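Local coordinates for protein acetone carboxylase alpha subunit (Xanthobacter autotrophicus Py2, PDB 5M45) that forms the alpha subunit of a multi-subunit carboxylase, a metal-containing protein of the hydantoinase B/oxoprolinase family that assembles with a second copy of itself and another protein, at residues V176-A181 against I450-S455; V84-E89 against E482-D487; Q191-G196 against W340-Y345. All blocks are in the same frame, centred on the assembly; numbering follows the deposited sequence.

Contact 1. Residues V176-A181 against I450-S455; sequences VIDTGA and IHAVNS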
loop_
_atom_site.group_PDB
_atom_site.type_symbol
_atom_site.label_atom_id
_atom_site.label_comp_id
_atom_site.label_asym_id
_atom_site.label_seq_id
_atom_site.Cartn_x
_atom_site.Cartn_y
_atom_site.Cartn_z
ATOM N N VAL A 176 7.521 -2.284 14.363
ATOM C CA VAL A 176 8.333 -2.989 13.313
ATOM C C VAL A 176 9.286 -2.011 12.616
ATOM O O VAL A 176 9.056 -0.778 12.622
ATOM C CB VAL A 176 7.469 -3.736 12.275
ATOM C CG1 VAL A 176 6.499 -4.688 12.983
ATOM C CG2 VAL A 176 6.683 -2.765 11.354
ATOM N N ILE A 177 10.334 -2.547 11.990
ATOM C CA ILE A 177 11.392 -1.711 11.422
ATOM C C ILE A 177 10.870 -0.829 10.268
ATOM O O ILE A 177 11.179 0.377 10.216
ATOM C CB ILE A 177 12.638 -2.531 10.977
ATOM C CG1 ILE A 177 13.232 -3.279 12.174
ATOM C CG2 ILE A 177 13.693 -1.602 10.306
ATOM C CD1 ILE A 177 14.268 -4.333 11.793
ATOM N N ASP A 178 10.103 -1.407 9.347
ATOM C CA ASP A 178 9.523 -0.651 8.256
ATOM C C ASP A 178 8.235 -1.275 7.741
ATOM O O ASP A 178 8.017 -2.503 7.906
ATOM C CB ASP A 178 10.511 -0.400 7.097
ATOM C CG ASP A 178 10.558 -1.543 6.057
ATOM O OD1 ASP A 178 11.161 -2.610 6.328
ATOM O OD2 ASP A 178 10.018 -1.376 4.934
ATOM N N THR A 179 7.404 -0.420 7.097
ATOM C CA THR A 179 6.183 -0.840 6.454
ATOM C C THR A 179 6.139 -0.485 4.964
ATOM O O THR A 179 5.063 -0.415 4.383
ATOM C CB THR A 179 4.911 -0.309 7.185
ATOM O OG1 THR A 179 5.037 1.075 7.495
ATOM C CG2 THR A 179 4.708 -1.071 8.492
ATOM N N GLY A 180 7.289 -0.326 4.321
ATOM C CA GLY A 180 7.295 -0.094 2.881
ATOM C C GLY A 180 6.722 1.265 2.506
ATOM O O GLY A 180 5.915 1.367 1.561
ATOM N N ALA A 181 7.139 2.298 3.229
ATOM C CA ALA A 181 6.893 3.698 2.816
ATOM C C ALA A 181 7.951 4.106 1.803
ATOM O O ALA A 181 8.950 3.403 1.615
ATOM C CB ALA A 181 6.911 4.628 4.030
ATOM N N ILE A 450 17.937 -7.122 1.002
ATOM C CA ILE A 450 17.224 -5.877 1.068
ATOM C C ILE A 450 16.929 -5.580 2.538
ATOM O O ILE A 450 16.507 -6.482 3.292
ATOM C CB ILE A 450 15.930 -5.930 0.216
ATOM C CG1 ILE A 450 16.298 -6.015 -1.286
ATOM C CG2 ILE A 450 15.015 -4.746 0.512
ATOM C CD1 ILE A 450 15.122 -6.263 -2.210
ATOM N N HIS A 451 17.123 -4.323 2.931
ATOM C CA HIS A 451 17.070 -3.931 4.345
ATOM C C HIS A 451 16.734 -2.454 4.573
ATOM O O HIS A 451 16.845 -1.612 3.655
ATOM C CB HIS A 451 18.455 -4.271 4.972
ATOM C CG HIS A 451 18.496 -4.262 6.468
ATOM N ND1 HIS A 451 17.703 -5.080 7.253
ATOM C CD2 HIS A 451 19.308 -3.603 7.320
ATOM C CE1 HIS A 451 18.011 -4.904 8.529
ATOM N NE2 HIS A 451 18.979 -4.003 8.594
ATOM N N ALA A 452 16.321 -2.162 5.811
ATOM C CA ALA A 452 16.201 -0.798 6.312
ATOM C C ALA A 452 16.635 -0.771 7.779
ATOM O O ALA A 452 16.628 -1.797 8.455
ATOM C CB ALA A 452 14.768 -0.288 6.173
ATOM N N VAL A 453 17.065 0.396 8.223
ATOM C CA VAL A 453 17.462 0.621 9.621
ATOM C C VAL A 453 16.621 1.752 10.261
ATOM O O VAL A 453 16.086 2.639 9.552
ATOM C CB VAL A 453 18.973 0.903 9.785
ATOM C CG1 VAL A 453 19.780 -0.249 9.214
ATOM C CG2 VAL A 453 19.435 2.194 9.102
ATOM N N ASN A 454 16.499 1.675 11.584
ATOM C CA ASN A 454 15.791 2.672 12.370
ATOM C C ASN A 454 16.266 2.558 13.820
ATOM O O ASN A 454 15.707 1.784 14.594
ATOM C CB ASN A 454 14.274 2.493 12.279
ATOM C CG ASN A 454 13.511 3.691 12.860
ATOM O OD1 ASN A 454 13.056 4.556 12.132
ATOM N ND2 ASN A 454 13.362 3.727 14.189
ATOM N N SER A 455 17.305 3.318 14.177
ATOM C CA SER A 455 17.924 3.178 15.486
ATOM C C SER A 455 17.015 3.684 16.604
ATOM O O SER A 455 16.468 4.834 16.521
ATOM C CB SER A 455 19.241 3.968 15.572
ATOM O OG SER A 455 19.771 3.865 16.874
#
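Ile177 supplies the tight part of this contact: its CG2 methyl sits 3.5 Å from the carbonyl oxygen O of Ala452. With chi1 at -60°, CG1 stands beside the backbone N and CG2 is anti to it, which turns this methyl onto the strand backbone, where it also comes within 4.4 Å of Val453 CA. The same methyl only grazes the side chain of Ala452, CG2 to CB 4.5 Å. Strand 450-454 is an outermost strand of a four-stranded antiparallel sheet within the chain, paired with 440-442 through Val453 and Gly441; the loop that follows strand 165-175, the strand ending in the manganese ligand His175, packs against it. The looser part is made by Asp178 and by the backbone of Ile177. Asp178 OD1 stands 4.3 Å from Ala452 CB, a van der Waals approach; the carboxylate is held on its own side of the contact, OD2 by Gly180 N at 3.0 Å in an Asx turn and OD1 by Thr226 OG1 outside the two segments. Asn454 likewise offers the loop its CB, 4.3 Å from Ile177 O, while its OD1 accepts from Ser186 N. Ser186 OG is bonded in turn to Ile177 O, and thus ties both segments together from outside.

Contact 2. Residues V84-E89 against E482-D487; sequences VEQEGE and EGDMGD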
loop_
_atom_site.group_PDB
_atom_site.type_symbol
_atom_site.label_atom_id
_atom_site.label_comp_id
_atom_site.label_asym_id
_atom_site.label_seq_id
_atom_site.Cartn_x
_atom_site.Cartn_y
_atom_site.Cartn_z
ATOM N N VAL A 84 12.365 -4.854 19.424
ATOM C CA VAL A 84 11.473 -5.683 20.236
ATOM C C VAL A 84 12.230 -6.529 21.279
ATOM O O VAL A 84 11.933 -6.476 22.484
ATOM C CB VAL A 84 10.588 -6.560 19.325
ATOM C CG1 VAL A 84 9.767 -7.567 20.156
ATOM C CG2 VAL A 84 9.668 -5.672 18.471
ATOM N N GLU A 85 13.217 -7.286 20.812
ATOM C CA GLU A 85 13.898 -8.272 21.660
ATOM C C GLU A 85 14.739 -7.688 22.828
ATOM O O GLU A 85 14.730 -8.247 23.941
ATOM C CB GLU A 85 14.763 -9.180 20.787
ATOM C CG GLU A 85 15.266 -10.416 21.522
ATOM C CD GLU A 85 16.507 -10.211 22.403
ATOM O OE1 GLU A 85 16.612 -11.014 23.378
ATOM O OE2 GLU A 85 17.346 -9.298 22.155
ATOM N N GLN A 86 15.460 -6.599 22.574
ATOM C CA GLN A 86 16.305 -5.981 23.609
ATOM C C GLN A 86 15.636 -4.723 24.205
ATOM O O GLN A 86 15.471 -4.630 25.416
ATOM C CB GLN A 86 17.702 -5.642 23.080
ATOM C CG GLN A 86 18.584 -5.052 24.183
ATOM C CD GLN A 86 20.069 -4.948 23.855
ATOM O OE1 GLN A 86 20.498 -4.322 22.893
ATOM N NE2 GLN A 86 20.877 -5.549 24.708
ATOM N N GLU A 87 15.279 -3.754 23.367
ATOM C CA GLU A 87 14.640 -2.520 23.861
ATOM C C GLU A 87 13.233 -2.688 24.477
ATOM O O GLU A 87 12.807 -1.831 25.238
ATOM C CB GLU A 87 14.527 -1.470 22.764
ATOM C CG GLU A 87 15.646 -0.453 22.709
ATOM C CD GLU A 87 16.927 -1.109 22.427
ATOM O OE1 GLU A 87 17.691 -1.231 23.428
ATOM O OE2 GLU A 87 17.091 -1.548 21.227
ATOM N N GLY A 88 12.505 -3.746 24.111
ATOM C CA GLY A 88 11.190 -3.983 24.680
ATOM C C GLY A 88 10.095 -3.032 24.188
ATOM O O GLY A 88 9.152 -2.724 24.951
ATOM N N GLU A 89 10.181 -2.609 22.925
ATOM C CA GLU A 89 9.132 -1.738 22.327
ATOM C C GLU A 89 7.947 -2.585 21.841
ATOM O O GLU A 89 7.730 -2.775 20.636
ATOM C CB GLU A 89 9.698 -0.806 21.241
ATOM C CG GLU A 89 11.023 -0.094 21.572
ATOM C CD GLU A 89 11.083 0.643 22.896
ATOM O OE1 GLU A 89 12.194 1.069 23.279
ATOM O OE2 GLU A 89 10.023 0.841 23.580
ATOM N N GLU A 482 10.943 3.373 30.600
ATOM C CA GLU A 482 12.007 2.361 30.784
ATOM C C GLU A 482 13.016 2.441 29.637
ATOM O O GLU A 482 13.077 1.577 28.755
ATOM C CB GLU A 482 11.412 0.939 30.923
ATOM C CG GLU A 482 10.584 0.751 32.166
ATOM C CD GLU A 482 9.872 -0.617 32.240
ATOM O OE1 GLU A 482 10.503 -1.648 32.597
ATOM O OE2 GLU A 482 8.650 -0.668 31.957
ATOM N N GLY A 483 13.823 3.503 29.632
ATOM C CA GLY A 483 14.741 3.735 28.518
ATOM C C GLY A 483 15.842 2.664 28.432
ATOM O O GLY A 483 16.250 2.052 29.444
ATOM N N ASP A 484 16.299 2.451 27.204
ATOM C CA ASP A 484 17.380 1.538 26.881
ATOM C C ASP A 484 17.978 1.991 25.544
ATOM O O ASP A 484 17.235 2.144 24.579
ATOM C CB ASP A 484 16.830 0.113 26.758
ATOM C CG ASP A 484 17.946 -0.991 26.735
ATOM O OD1 ASP A 484 19.122 -0.683 26.388
ATOM O OD2 ASP A 484 17.586 -2.180 27.084
ATOM N N MET A 485 19.287 2.240 25.495
ATOM C CA MET A 485 19.977 2.606 24.260
ATOM C C MET A 485 20.422 1.410 23.391
ATOM O O MET A 485 20.802 1.609 22.215
ATOM C CB MET A 485 21.170 3.542 24.508
ATOM C CG MET A 485 22.302 2.936 25.327
ATOM S SD MET A 485 23.723 4.036 25.610
ATOM C CE MET A 485 22.945 5.376 26.539
ATOM N N GLY A 486 20.319 0.199 23.932
ATOM C CA GLY A 486 20.799 -1.010 23.263
ATOM C C GLY A 486 22.315 -1.148 23.305
ATOM O O GLY A 486 23.034 -0.127 23.481
ATOM N N ASP A 487 22.774 -2.368 23.122
ATOM C CA ASP A 487 24.208 -2.663 22.998
ATOM C C ASP A 487 24.723 -2.352 21.607
ATOM O O ASP A 487 24.064 -2.677 20.608
ATOM C CB ASP A 487 24.530 -4.127 23.325
ATOM C CG ASP A 487 24.587 -4.394 24.834
ATOM O OD1 ASP A 487 25.647 -4.073 25.448
ATOM O OD2 ASP A 487 23.584 -4.913 25.430
HETATM O O HOH W 1 15.185 -2.954 27.902
HETATM O O HOH W 2 11.466 -1.080 27.349
HETATM O O HOH W 3 12.752 2.020 25.698
#
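The backbones come closest at Glu87 and Asp484, CA to CA 5.8 Å, where the end of helix 82-85 and the turn after it face the loop leading into helix 488-494. Gln86 makes the direct polar link. With CG anti to the backbone N (chi1 -178°) and the chain extended beyond it, the amide reaches Asp487 and grips it twice: OE1 accepts from Asp487 N at 3.0 Å in a nearly straight bond whose donor lies above the carbonyl plane, and NE2 donates to the anti lone pair of Asp487 OD2 at 2.9 Å. The two side chains cross at about a right angle. These bonds fix the rotation of the amide. Glu87, its chain bent at chi2, brings OE1 to 3.3 Å from Asp484 OD1; two like charges this close would repel, and the salt bridge from Asp484 OD1 to a basic side chain of another protein's chain probably offsets this. Asp484 OD2 receives a 2.7 Å bond from water 1, which also donates to Gln86 O. A second water donates to Glu87 O at 2.6 Å and weakly to Glu482 O. Asp487 is itself bound by polar and basic side chains of that other protein. Asp484 OD1 accepts from Gly486 N at 2.9 Å, closing an Asx turn that shapes the loop just ahead of helix 488-494, at the interface with the other protein.

Contact 3. Residues Q191-G196 against W340-Y345; sequences QVQRFG and WGWHTY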
loop_
_atom_site.group_PDB
_atom_site.type_symbol
_atom_site.label_atom_id
_atom_site.label_comp_id
_atom_site.label_asym_id
_atom_site.label_seq_id
_atom_site.Cartn_x
_atom_site.Cartn_y
_atom_site.Cartn_z
ATOM N N GLN A 191 7.427 10.706 1.258
ATOM C CA GLN A 191 5.985 10.862 0.990
ATOM C C GLN A 191 5.440 12.113 1.731
ATOM O O GLN A 191 6.010 12.526 2.752
ATOM C CB GLN A 191 5.204 9.602 1.432
ATOM C CG GLN A 191 5.106 9.375 2.946
ATOM C CD GLN A 191 6.269 8.619 3.592
ATOM O OE1 GLN A 191 7.363 8.471 3.036
ATOM N NE2 GLN A 191 6.026 8.151 4.795
ATOM N N VAL A 192 4.350 12.685 1.204
ATOM C CA VAL A 192 3.628 13.799 1.816
ATOM C C VAL A 192 2.138 13.582 2.094
ATOM O O VAL A 192 1.454 14.508 2.568
ATOM C CB VAL A 192 3.813 15.115 1.035
ATOM C CG1 VAL A 192 5.274 15.491 1.030
ATOM C CG2 VAL A 192 3.259 15.028 -0.400
ATOM N N GLN A 193 1.679 12.353 1.822
ATOM C CA GLN A 193 0.289 11.922 1.921
ATOM C C GLN A 193 0.246 10.418 2.287
ATOM O O GLN A 193 1.255 9.741 2.214
ATOM C CB GLN A 193 -0.406 12.003 0.544
ATOM C CG GLN A 193 -0.554 13.346 -0.036
ATOM C CD GLN A 193 -1.339 13.313 -1.333
ATOM O OE1 GLN A 193 -2.560 13.301 -1.307
ATOM N NE2 GLN A 193 -0.643 13.275 -2.458
ATOM N N ARG A 194 -0.956 9.923 2.581
ATOM C CA ARG A 194 -1.232 8.492 2.840
ATOM C C ARG A 194 -0.684 7.588 1.749
ATOM O O ARG A 194 -0.255 6.472 2.009
ATOM C CB ARG A 194 -2.755 8.290 2.951
ATOM C CG ARG A 194 -3.263 6.899 3.348
ATOM C CD ARG A 194 -4.782 6.862 3.414
ATOM N NE ARG A 194 -5.301 5.630 4.007
ATOM C CZ ARG A 194 -5.187 5.272 5.292
ATOM N NH1 ARG A 194 -4.637 6.093 6.211
ATOM N NH2 ARG A 194 -5.633 4.065 5.702
ATOM N N PHE A 195 -0.762 8.086 0.525
ATOM C CA PHE A 195 -0.281 7.384 -0.681
ATOM C C PHE A 195 1.274 7.388 -0.682
ATOM O O PHE A 195 1.909 8.417 -0.985
ATOM C CB PHE A 195 -0.919 8.011 -1.915
ATOM C CG PHE A 195 -2.391 8.310 -1.751
ATOM C CD1 PHE A 195 -3.290 7.288 -1.412
ATOM C CD2 PHE A 195 -2.885 9.596 -1.909
ATOM C CE1 PHE A 195 -4.638 7.565 -1.216
ATOM C CE2 PHE A 195 -4.263 9.853 -1.731
ATOM C CZ PHE A 195 -5.119 8.845 -1.348
ATOM N N GLY A 196 1.875 6.261 -0.278
ATOM C CA GLY A 196 3.331 6.188 -0.012
ATOM C C GLY A 196 3.750 6.208 1.466
ATOM O O GLY A 196 4.951 6.185 1.757
ATOM N N TRP A 340 -3.342 20.465 10.143
ATOM C CA TRP A 340 -2.596 19.369 9.484
ATOM C C TRP A 340 -1.792 19.898 8.287
ATOM O O TRP A 340 -2.067 20.994 7.779
ATOM C CB TRP A 340 -3.550 18.231 9.068
ATOM C CG TRP A 340 -4.601 18.636 8.057
ATOM C CD1 TRP A 340 -5.860 19.080 8.332
ATOM C CD2 TRP A 340 -4.494 18.588 6.639
ATOM N NE1 TRP A 340 -6.534 19.344 7.167
ATOM C CE2 TRP A 340 -5.723 19.054 6.108
ATOM C CE3 TRP A 340 -3.483 18.222 5.762
ATOM C CZ2 TRP A 340 -5.981 19.126 4.732
ATOM C CZ3 TRP A 340 -3.745 18.315 4.374
ATOM C CH2 TRP A 340 -4.985 18.745 3.885
ATOM N N GLY A 341 -0.798 19.146 7.847
ATOM C CA GLY A 341 -0.001 19.576 6.680
ATOM C C GLY A 341 0.509 18.448 5.767
ATOM O O GLY A 341 0.247 17.239 6.022
ATOM N N TRP A 342 1.276 18.860 4.746
ATOM C CA TRP A 342 1.798 17.954 3.730
ATOM C C TRP A 342 3.207 17.479 4.149
ATOM O O TRP A 342 4.232 18.001 3.724
ATOM C CB TRP A 342 1.794 18.593 2.338
ATOM C CG TRP A 342 0.454 19.118 1.895
ATOM C CD1 TRP A 342 0.099 20.443 1.781
ATOM C CD2 TRP A 342 -0.706 18.366 1.527
ATOM N NE1 TRP A 342 -1.202 20.555 1.360
ATOM C CE2 TRP A 342 -1.724 19.292 1.203
ATOM C CE3 TRP A 342 -0.997 17.004 1.458
ATOM C CZ2 TRP A 342 -2.998 18.896 0.779
ATOM C CZ3 TRP A 342 -2.251 16.612 1.033
ATOM C CH2 TRP A 342 -3.248 17.564 0.702
ATOM N N HIS A 343 3.184 16.499 5.052
ATOM C CA HIS A 343 4.357 15.946 5.739
ATOM C C HIS A 343 3.883 14.684 6.483
ATOM O O HIS A 343 2.713 14.318 6.369
ATOM C CB HIS A 343 4.977 17.003 6.663
ATOM C CG HIS A 343 4.000 17.665 7.585
ATOM N ND1 HIS A 343 3.285 16.977 8.537
ATOM C CD2 HIS A 343 3.613 18.960 7.706
ATOM C CE1 HIS A 343 2.495 17.804 9.204
ATOM N NE2 HIS A 343 2.664 19.014 8.704
ATOM N N THR A 344 4.777 14.059 7.257
ATOM C CA THR A 344 4.472 12.800 7.984
ATOM C C THR A 344 4.262 12.961 9.503
ATOM O O THR A 344 4.349 11.976 10.250
ATOM C CB THR A 344 5.568 11.741 7.696
ATOM O OG1 THR A 344 6.855 12.210 8.100
ATOM C CG2 THR A 344 5.604 11.425 6.200
ATOM N N TYR A 345 3.872 14.161 9.942
ATOM C CA TYR A 345 3.820 14.559 11.382
ATOM C C TYR A 345 2.388 14.757 11.914
ATOM O O TYR A 345 2.212 15.159 13.099
ATOM C CB TYR A 345 4.729 15.820 11.667
ATOM C CG TYR A 345 6.030 15.759 10.852
ATOM C CD1 TYR A 345 6.848 14.629 10.915
ATOM C CD2 TYR A 345 6.438 16.825 10.036
ATOM C CE1 TYR A 345 7.980 14.514 10.142
ATOM C CE2 TYR A 345 7.594 16.719 9.248
ATOM C CZ TYR A 345 8.360 15.573 9.299
ATOM O OH TYR A 345 9.470 15.427 8.491
HETATM O O HOH W 4 -0.226 14.791 4.839
#
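Gln191 meets Thr344 at about a right angle, its NE2 lying 3.6 Å from the CG2 methyl. The bend at chi2 (-86°) folds the amide back over that methyl, while the polar ends find partners outside the pair: NE2 bonds to Asp197 OD1, and Thr344 OG1 to Ala188 O. Val192 comes next and lies nearest the opposite backbone, 4.5 Å from His343 by CA atoms. Its CG1 rests 3.8 Å from Trp342 O and its CB 4.2 Å from Trp342 CB, while its carbonyl oxygen O lies at the edge of the indole, in plane, 3.7 Å from CE3. Water 4 lies 2.8 Å from both Val192 O and Gly341 O, between the two backbones. Gln193 follows, side by side with Trp342 and pointing the same way; its CG approaches CZ3 at 3.8 Å, and its amide plane stands almost perpendicular to the ring. One face of the indole carries Trp340 CZ3, Phe309 meets the ring edge-to-face, and NE1 bonds to Tyr754 O. The indole thus packs against 191-196 from an inverse gamma turn centred on Trp342, closed by a weak bond from His343 N to Gly341 O, in the loop between strand 330-333 and helix 349-361.

The contacts are enclosed in one another along the chain: 84-89 with 482-487 is the outermost, 176-181 with 450-455 lies within it, and 191-196 with 340-345 within that. All fall in the hydantoinase B/oxoprolinase range. Contacts 1 and 3 each use part of the long connection between strands 165-175 and 204-208; their centres are about 18 Å apart, and they touch where Ala181 CB meets Gly196 O at 3.4 Å. Contact 2 stands about 17 Å from contact 1 and about 29 Å from contact 3, measured between centres. Contacts 1 and 3 both reach the second copy of this subunit, whereas contact 2 adjoins another protein, so the three buried contacts lie close to two kinds of interface.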